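Putative cell adhesion protein (Bacteroides thetaiotaomicron, PDB 4DGU) probably serves as a fimbrillin-like subunit of a distinct type of pilus of gut bacteria, with a likely role in cell adhesion, and binds zinc ions. Local coordinates at residues Glu149-Asn154 against Ser173-Val178; Phe79-Pro84 against Val121-Lys126. One frame throughout, in Å; residues are numbered along the deposited sequence.

Contact 1: Glu149-Asn154 against Ser173-Val178; sequences ELSLKN and SENIEV. With ZN (zinc ion), chain C.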
ATOM      1  N   GLU A 149      16.265   4.521 -20.056  1.00 57.03           N
ATOM      2  CA  GLU A 149      15.111   4.806 -20.908  1.00 56.45           C
ATOM      3  C   GLU A 149      13.830   4.228 -20.316  1.00 57.18           C
ATOM      4  O   GLU A 149      13.872   3.198 -19.658  1.00 54.86           O
ATOM      5  CB  GLU A 149      15.322   4.209 -22.302  1.00 59.82           C
ATOM      6  CG  GLU A 149      16.513   4.742 -23.078  1.00 70.98           C
ATOM      7  CD  GLU A 149      16.707   4.023 -24.400  1.00100.20           C
ATOM      8  OE1 GLU A 149      17.092   2.829 -24.376  1.00106.45           O
ATOM      9  OE2 GLU A 149      16.444   4.642 -25.459  1.00 92.45           O
ATOM     10  N   LEU A 150      12.692   4.866 -20.591  1.00 53.15           N
ATOM     11  CA  LEU A 150      11.369   4.382 -20.192  1.00 51.27           C
ATOM     12  C   LEU A 150      10.502   4.194 -21.425  1.00 55.28           C
ATOM     13  O   LEU A 150      10.610   4.983 -22.365  1.00 57.68           O
ATOM     14  CB  LEU A 150      10.662   5.356 -19.230  1.00 49.66           C
ATOM     15  CG  LEU A 150      11.296   5.624 -17.888  1.00 53.09           C
ATOM     16  CD1 LEU A 150      10.499   6.694 -17.143  1.00 51.88           C
ATOM     17  CD2 LEU A 150      11.459   4.324 -17.049  1.00 54.24           C
ATOM     18  N   SER A 151       9.647   3.177 -21.431  1.00 49.37           N
ATOM     19  CA  SER A 151       8.731   2.936 -22.545  1.00 50.46           C
ATOM     20  C   SER A 151       7.322   3.208 -22.027  1.00 54.25           C
ATOM     21  O   SER A 151       6.735   2.384 -21.310  1.00 52.85           O
ATOM     22  CB  SER A 151       8.884   1.528 -23.117  1.00 54.12           C
ATOM     23  OG  SER A 151       7.880   1.284 -24.086  1.00 62.12           O
ATOM     24  N   LEU A 152       6.827   4.422 -22.332  1.00 50.15           N
ATOM     25  CA  LEU A 152       5.539   4.941 -21.879  1.00 48.72           C
ATOM     26  C   LEU A 152       4.794   5.649 -22.995  1.00 55.29           C
ATOM     27  O   LEU A 152       5.372   5.962 -24.027  1.00 57.45           O
ATOM     28  CB  LEU A 152       5.770   5.937 -20.735  1.00 46.84           C
ATOM     29  CG  LEU A 152       6.321   5.392 -19.426  1.00 50.43           C
ATOM     30  CD1 LEU A 152       6.692   6.519 -18.502  1.00 47.82           C
ATOM     31  CD2 LEU A 152       5.329   4.422 -18.751  1.00 53.32           C
ATOM     32  N   LYS A 153       3.519   5.954 -22.764  1.00 50.50           N
ATOM     33  CA  LYS A 153       2.704   6.688 -23.715  1.00 49.14           C
ATOM     34  C   LYS A 153       3.123   8.160 -23.626  1.00 53.43           C
ATOM     35  O   LYS A 153       3.283   8.719 -22.533  1.00 50.49           O
ATOM     36  CB  LYS A 153       1.221   6.438 -23.437  1.00 50.50           C
ATOM     37  CG  LYS A 153       0.837   4.997 -23.748  1.00 62.23           C
ATOM     38  CD  LYS A 153      -0.495   4.571 -23.165  1.00 70.20           C
ATOM     39  CE  LYS A 153      -0.614   3.060 -23.098  1.00 79.32           C
ATOM     40  NZ  LYS A 153      -0.407   2.399 -24.418  1.00 96.43           N
ATOM     41  N   ASN A 154       3.385   8.764 -24.789  1.00 53.63           N
ATOM     42  CA  ASN A 154       3.954  10.096 -24.882  1.00 52.84           C
ATOM     43  C   ASN A 154       3.026  11.112 -25.572  1.00 59.81           C
ATOM     44  O   ASN A 154       3.487  12.193 -25.950  1.00 61.70           O
ATOM     45  CB  ASN A 154       5.285   9.950 -25.618  1.00 53.79           C
ATOM     46  CG  ASN A 154       6.192  11.133 -25.559  1.00 64.60           C
ATOM     47  OD1 ASN A 154       6.537  11.629 -24.492  1.00 54.85           O
ATOM     48  ND2 ASN A 154       6.597  11.602 -26.724  1.00 54.82           N
ATOM     49  N   SER A 173       3.258   2.775 -26.701  1.00 62.47           N
ATOM     50  CA  SER A 173       4.325   3.174 -25.807  1.00 60.34           C
ATOM     51  C   SER A 173       5.583   3.495 -26.609  1.00 66.38           C
ATOM     52  O   SER A 173       5.884   2.798 -27.577  1.00 68.97           O
ATOM     53  CB  SER A 173       4.569   2.090 -24.768  1.00 61.90           C
ATOM     54  OG  SER A 173       3.419   1.953 -23.950  1.00 63.79           O
ATOM     55  N   GLU A 174       6.269   4.598 -26.252  1.00 62.04           N
ATOM     56  CA  GLU A 174       7.483   5.069 -26.941  1.00 63.79           C
ATOM     57  C   GLU A 174       8.655   5.116 -25.998  1.00 65.78           C
ATOM     58  O   GLU A 174       8.460   5.388 -24.816  1.00 63.75           O
ATOM     59  CB  GLU A 174       7.283   6.480 -27.526  1.00 66.06           C
ATOM     60  CG  GLU A 174       6.039   6.683 -28.371  1.00 77.53           C
ATOM     61  CD  GLU A 174       6.012   8.017 -29.081  1.00 96.62           C
ATOM     62  OE1 GLU A 174       6.566   9.002 -28.540  1.00 82.82           O
ATOM     63  OE2 GLU A 174       5.480   8.059 -30.213  1.00104.13           O
ATOM     64  N   ASN A 175       9.872   4.964 -26.522  1.00 64.25           N
ATOM     65  CA  ASN A 175      11.074   5.043 -25.694  1.00 64.54           C
ATOM     66  C   ASN A 175      11.496   6.483 -25.507  1.00 69.51           C
ATOM     67  O   ASN A 175      11.710   7.221 -26.470  1.00 71.29           O
ATOM     68  CB  ASN A 175      12.225   4.192 -26.239  1.00 71.40           C
ATOM     69  CG  ASN A 175      12.302   2.858 -25.546  1.00106.40           C
ATOM     70  OD1 ASN A 175      12.933   2.716 -24.492  1.00106.65           O
ATOM     71  ND2 ASN A 175      11.580   1.876 -26.071  1.00 98.45           N
ATOM     72  N   ILE A 176      11.581   6.870 -24.243  1.00 65.66           N
ATOM     73  CA  ILE A 176      11.947   8.202 -23.758  1.00 64.86           C
ATOM     74  C   ILE A 176      13.231   8.065 -22.938  1.00 65.63           C
ATOM     75  O   ILE A 176      13.235   7.323 -21.960  1.00 63.41           O
ATOM     76  CB  ILE A 176      10.766   8.803 -22.902  1.00 66.23           C
ATOM     77  CG1 ILE A 176       9.407   8.801 -23.680  1.00 66.91           C
ATOM     78  CG2 ILE A 176      11.104  10.212 -22.383  1.00 66.22           C
ATOM     79  CD1 ILE A 176       8.177   8.280 -22.865  1.00 71.71           C
ATOM     80  N   GLU A 177      14.311   8.759 -23.334  1.00 61.64           N
ATOM     81  CA  GLU A 177      15.545   8.746 -22.550  1.00 60.44           C
ATOM     82  C   GLU A 177      15.382   9.693 -21.328  1.00 62.99           C
ATOM     83  O   GLU A 177      14.815  10.789 -21.457  1.00 62.31           O
ATOM     84  CB  GLU A 177      16.759   9.132 -23.394  1.00 63.47           C
ATOM     85  CG  GLU A 177      18.068   8.642 -22.791  1.00 72.99           C
ATOM     86  CD  GLU A 177      19.359   9.106 -23.442  1.00108.56           C
ATOM     87  OE1 GLU A 177      19.338   9.503 -24.631  1.00110.59           O
ATOM     88  OE2 GLU A 177      20.409   9.031 -22.762  1.00109.38           O
ATOM     89  N   VAL A 178      15.850   9.238 -20.150  1.00 58.09           N
ATOM     90  CA  VAL A 178      15.726   9.973 -18.892  1.00 56.42           C
ATOM     91  C   VAL A 178      17.029  10.726 -18.619  1.00 61.75           C
ATOM     92  O   VAL A 178      18.115  10.157 -18.659  1.00 63.23           O
ATOM     93  CB  VAL A 178      15.298   9.045 -17.713  1.00 57.35           C
ATOM     94  CG1 VAL A 178      15.076   9.832 -16.416  1.00 55.68           C
ATOM     95  CG2 VAL A 178      14.033   8.287 -18.057  1.00 55.98           C
TER
HETATM   96 ZN    ZN C 301       4.490   9.654 -30.326  1.00 63.41          ZN
HETATM   97  O   HOH W   1      14.841   6.481 -27.430  1.00 87.33           O

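Contact 2: Phe79-Pro84 against Val121-Lys126; sequences FYAHYP and VSLKFK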
ATOM      1  N   PHE A  79      -7.543  34.051 -11.324  1.00 41.21           N
ATOM      2  CA  PHE A  79      -6.583  34.031 -12.405  1.00 38.87           C
ATOM      3  C   PHE A  79      -6.160  32.585 -12.677  1.00 43.81           C
ATOM      4  O   PHE A  79      -6.202  31.759 -11.778  1.00 41.64           O
ATOM      5  CB  PHE A  79      -5.369  34.908 -12.088  1.00 40.18           C
ATOM      6  CG  PHE A  79      -5.693  36.364 -11.925  1.00 42.46           C
ATOM      7  CD1 PHE A  79      -5.766  37.204 -13.029  1.00 46.18           C
ATOM      8  CD2 PHE A  79      -5.926  36.906 -10.662  1.00 44.19           C
ATOM      9  CE1 PHE A  79      -6.094  38.552 -12.880  1.00 47.11           C
ATOM     10  CE2 PHE A  79      -6.237  38.245 -10.513  1.00 47.10           C
ATOM     11  CZ  PHE A  79      -6.323  39.060 -11.627  1.00 46.01           C
ATOM     12  N   TYR A  80      -5.794  32.291 -13.937  1.00 41.78           N
ATOM     13  CA  TYR A  80      -5.365  30.996 -14.448  1.00 41.62           C
ATOM     14  C   TYR A  80      -4.125  31.201 -15.257  1.00 46.45           C
ATOM     15  O   TYR A  80      -4.064  32.160 -16.023  1.00 48.05           O
ATOM     16  CB  TYR A  80      -6.459  30.353 -15.306  1.00 43.81           C
ATOM     17  CG  TYR A  80      -7.745  30.114 -14.554  1.00 48.31           C
ATOM     18  CD1 TYR A  80      -7.901  28.997 -13.738  1.00 50.82           C
ATOM     19  CD2 TYR A  80      -8.802  31.023 -14.628  1.00 49.82           C
ATOM     20  CE1 TYR A  80      -9.084  28.770 -13.038  1.00 54.44           C
ATOM     21  CE2 TYR A  80      -9.997  30.799 -13.946  1.00 51.06           C
ATOM     22  CZ  TYR A  80     -10.135  29.668 -13.151  1.00 62.46           C
ATOM     23  OH  TYR A  80     -11.289  29.449 -12.432  1.00 64.30           O
ATOM     24  N   ALA A  81      -3.119  30.334 -15.103  1.00 41.29           N
ATOM     25  CA  ALA A  81      -1.876  30.510 -15.835  1.00 41.57           C
ATOM     26  C   ALA A  81      -1.269  29.192 -16.292  1.00 47.47           C
ATOM     27  O   ALA A  81      -1.309  28.203 -15.558  1.00 48.39           O
ATOM     28  CB  ALA A  81      -0.871  31.272 -14.975  1.00 42.27           C
ATOM     29  N   HIS A  82      -0.674  29.197 -17.491  1.00 44.33           N
ATOM     30  CA  HIS A  82       0.052  28.068 -18.074  1.00 42.99           C
ATOM     31  C   HIS A  82       1.525  28.394 -18.199  1.00 45.68           C
ATOM     32  O   HIS A  82       1.878  29.499 -18.595  1.00 44.79           O
ATOM     33  CB  HIS A  82      -0.504  27.690 -19.462  1.00 44.00           C
ATOM     34  CG  HIS A  82      -1.853  27.048 -19.431  1.00 46.48           C
ATOM     35  ND1 HIS A  82      -2.004  25.672 -19.348  1.00 47.51           N
ATOM     36  CD2 HIS A  82      -3.077  27.624 -19.477  1.00 48.76           C
ATOM     37  CE1 HIS A  82      -3.310  25.454 -19.351  1.00 47.61           C
ATOM     38  NE2 HIS A  82      -3.998  26.598 -19.420  1.00 48.30           N
ATOM     39  N   TYR A  83       2.379  27.428 -17.843  1.00 43.58           N
ATOM     40  CA  TYR A  83       3.821  27.504 -18.006  1.00 44.57           C
ATOM     41  C   TYR A  83       4.328  26.169 -18.538  1.00 49.65           C
ATOM     42  O   TYR A  83       4.095  25.153 -17.910  1.00 47.19           O
ATOM     43  CB  TYR A  83       4.606  27.914 -16.746  1.00 45.48           C
ATOM     44  CG  TYR A  83       6.079  28.025 -17.074  1.00 48.26           C
ATOM     45  CD1 TYR A  83       6.570  29.108 -17.803  1.00 51.41           C
ATOM     46  CD2 TYR A  83       6.959  26.980 -16.782  1.00 48.95           C
ATOM     47  CE1 TYR A  83       7.905  29.167 -18.199  1.00 54.83           C
ATOM     48  CE2 TYR A  83       8.298  27.025 -17.178  1.00 51.13           C
ATOM     49  CZ  TYR A  83       8.768  28.126 -17.878  1.00 60.25           C
ATOM     50  OH  TYR A  83      10.083  28.183 -18.264  1.00 62.85           O
ATOM     51  N   PRO A  84       5.023  26.146 -19.695  1.00 49.80           N
ATOM     52  CA  PRO A  84       5.367  27.287 -20.586  1.00 50.34           C
ATOM     53  C   PRO A  84       4.119  27.945 -21.220  1.00 54.40           C
ATOM     54  O   PRO A  84       3.029  27.363 -21.172  1.00 53.40           O
ATOM     55  CB  PRO A  84       6.267  26.629 -21.647  1.00 52.96           C
ATOM     56  CG  PRO A  84       6.745  25.332 -21.036  1.00 56.66           C
ATOM     57  CD  PRO A  84       5.570  24.879 -20.215  1.00 51.56           C
ATOM     58  N   VAL A 121      -0.207  39.442  -6.616  1.00 48.01           N
ATOM     59  CA  VAL A 121      -1.066  38.295  -6.871  1.00 46.07           C
ATOM     60  C   VAL A 121      -0.153  37.051  -6.878  1.00 48.03           C
ATOM     61  O   VAL A 121       0.775  36.984  -7.675  1.00 46.46           O
ATOM     62  CB  VAL A 121      -1.890  38.486  -8.180  1.00 49.01           C
ATOM     63  CG1 VAL A 121      -2.565  37.187  -8.633  1.00 47.35           C
ATOM     64  CG2 VAL A 121      -2.918  39.611  -8.020  1.00 48.88           C
ATOM     65  N   SER A 122      -0.384  36.112  -5.944  1.00 44.61           N
ATOM     66  CA  SER A 122       0.416  34.883  -5.856  1.00 45.16           C
ATOM     67  C   SER A 122      -0.231  33.737  -6.617  1.00 46.79           C
ATOM     68  O   SER A 122      -1.282  33.251  -6.205  1.00 47.57           O
ATOM     69  CB  SER A 122       0.627  34.465  -4.404  1.00 50.87           C
ATOM     70  OG  SER A 122       1.142  35.544  -3.643  1.00 71.32           O
ATOM     71  N   LEU A 123       0.386  33.315  -7.713  1.00 41.91           N
ATOM     72  CA  LEU A 123      -0.092  32.191  -8.499  1.00 41.72           C
ATOM     73  C   LEU A 123       0.436  30.905  -7.894  1.00 44.02           C
ATOM     74  O   LEU A 123       1.655  30.768  -7.740  1.00 43.29           O
ATOM     75  CB  LEU A 123       0.336  32.298  -9.985  1.00 42.27           C
ATOM     76  CG  LEU A 123      -0.392  33.305 -10.851  1.00 47.12           C
ATOM     77  CD1 LEU A 123       0.362  33.525 -12.109  1.00 47.86           C
ATOM     78  CD2 LEU A 123      -1.805  32.826 -11.203  1.00 50.67           C
ATOM     79  N   LYS A 124      -0.491  29.971  -7.557  1.00 38.90           N
ATOM     80  CA  LYS A 124      -0.183  28.657  -6.954  1.00 37.12           C
ATOM     81  C   LYS A 124      -0.128  27.606  -8.060  1.00 39.30           C
ATOM     82  O   LYS A 124      -1.170  27.101  -8.515  1.00 37.69           O
ATOM     83  CB  LYS A 124      -1.205  28.265  -5.857  1.00 39.09           C
ATOM     84  CG  LYS A 124      -1.485  29.342  -4.789  1.00 56.40           C
ATOM     85  CD  LYS A 124      -0.410  29.428  -3.730  1.00 73.62           C
ATOM     86  CE  LYS A 124      -0.915  30.057  -2.453  1.00 92.85           C
ATOM     87  NZ  LYS A 124      -1.659  29.079  -1.599  1.00107.02           N
ATOM     88  N   PHE A 125       1.109  27.276  -8.488  1.00 35.43           N
ATOM     89  CA  PHE A 125       1.308  26.332  -9.564  1.00 36.00           C
ATOM     90  C   PHE A 125       1.335  24.851  -9.131  1.00 41.68           C
ATOM     91  O   PHE A 125       2.017  24.454  -8.177  1.00 40.94           O
ATOM     92  CB  PHE A 125       2.603  26.647 -10.312  1.00 38.62           C
ATOM     93  CG  PHE A 125       2.455  27.793 -11.284  1.00 41.14           C
ATOM     94  CD1 PHE A 125       2.668  29.108 -10.874  1.00 43.01           C
ATOM     95  CD2 PHE A 125       2.100  27.558 -12.615  1.00 41.82           C
ATOM     96  CE1 PHE A 125       2.534  30.163 -11.784  1.00 43.96           C
ATOM     97  CE2 PHE A 125       1.957  28.617 -13.513  1.00 44.29           C
ATOM     98  CZ  PHE A 125       2.176  29.910 -13.094  1.00 41.65           C
ATOM     99  N   LYS A 126       0.543  24.051  -9.845  1.00 37.51           N
ATOM    100  CA  LYS A 126       0.524  22.606  -9.832  1.00 35.98           C
ATOM    101  C   LYS A 126       1.416  22.128 -11.002  1.00 39.48           C
ATOM    102  O   LYS A 126       1.368  22.763 -12.059  1.00 40.54           O
ATOM    103  CB  LYS A 126      -0.917  22.084 -10.041  1.00 36.58           C
ATOM    104  CG  LYS A 126      -1.920  22.405  -8.956  1.00 34.24           C
ATOM    105  CD  LYS A 126      -3.306  21.903  -9.331  1.00 32.69           C
ATOM    106  CE  LYS A 126      -4.356  22.172  -8.268  1.00 42.45           C
ATOM    107  NZ  LYS A 126      -5.718  21.867  -8.802  1.00 51.74           N
TER

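Contact 1: Glu149-Asn154 against Ser173-Val178
E149 and N175 cross their side chains at about a right angle on the polar face of an antiparallel β-ladder, which joins strand 147-159 to strand 173-177 in the six-stranded antiparallel sheet of this fimbrillin-like protein. The carboxylate and amide planes stand 46° apart, and E149 CB lies 3.6 Å from N175 OD1. E149 CG packs against E177 CG at 4.2 Å, while a water donates to E149 OE2 and, weakly, to N175 O. With an alanine at E149 the water would probably lose its carboxylate acceptor, and E177 CG the methylene that packs on it.

L150 with I176 and L152 with E174 form the hydrogen-bonded pairs of the ladder, the I176 N-H meeting L150 O at 2.8 Å. On this face I176 CD1 lies 4.0 Å from L152 CB; further along, L150 CG rests on V178 CG2 at 3.8 Å. V132 of strand 120-135 packs against L150 and V178, while I239 of the second subunit also touches L150.

At the sheet margin N154 crosses E174, again at about a right angle, with amide and carboxylate planes 35° apart. N154 swings CG anti to its N (chi1 -167°), bringing ND2 into a weak bond with E174 OE1. The other carboxylate oxygen, E174 OE2, binds the zinc ion at 1.9 Å, with E155 OE2 as a further ligand.

Contact 2: Phe79-Pro84 against Val121-Lys126
V121 meets F79 at the start of an apolar packing across a curled, mixed β-sheet, consistent with a transthyretin-like sandwich, the clan to which the fimbrillin-like family belongs. The segment axes come within 8.1 Å and cross at 52°, so side chains alone bridge the gap. The side chains of V121 and F79 cross at about a right angle, and V121 CG1 approaches F79 CD2 at 3.9 Å, obliquely to the ring. With CG1 anti to the backbone N (chi1 168°), this methyl is the branch that reaches the phenylalanine.

L123 follows two residues on and occupies the middle of the interface, where its CA and that of A81 are the nearest across the contact. Its CD1 touches A81 CB at 3.8 Å; CD2 lies 4.2 Å from both A81 CB and F79 CB.

F125 then reaches the same A81 methyl beside the leucine. Its CB does not point straight at the facing strand, but the ring swings closer, setting CZ 3.8 Å from A81 CB and CE2 4.2 Å from Y83 CB. Both CB atoms approach the F125 ring obliquely, and A81 CB thus touches L123 and F125 alike. Y83 takes part through its CB, for its ring leads away and its hydroxyl hydrogen-bonds E44.

Around this apolar seam, strand 77-83 is hydrogen-bonded between strands 45-50 and 108-114. Strand 108-114 also pairs antiparallel with strand 120-135, so both sides of the contact belong to one sheet, which curls to bring them together. I46 and M48 of strand 45-50 also pack on L123, and F14 and I16 of strand 13-20 close over V121.

Contact 2 is the buried one, joining facing strands through apolar parts of side chains, whereas contact 1 is partly buried and knits adjacent strands through their backbones. In 149-154/173-178 the chemistry is divided: the face of L150, L152 and I176 is apolar except for E174, which reaches the zinc ion, and the face of E149, S151, N175 and E177 is polar. No metal ligand belongs to 79-84/121-126. The contacts lie on opposite sides of the chain's centre, their own centres about 28 Å apart, without touching. Strand 120-135 nevertheless relates them: its early part forms contact 2, and V132, farther along, packs against contact 1 before the chain continues into strand 147-159.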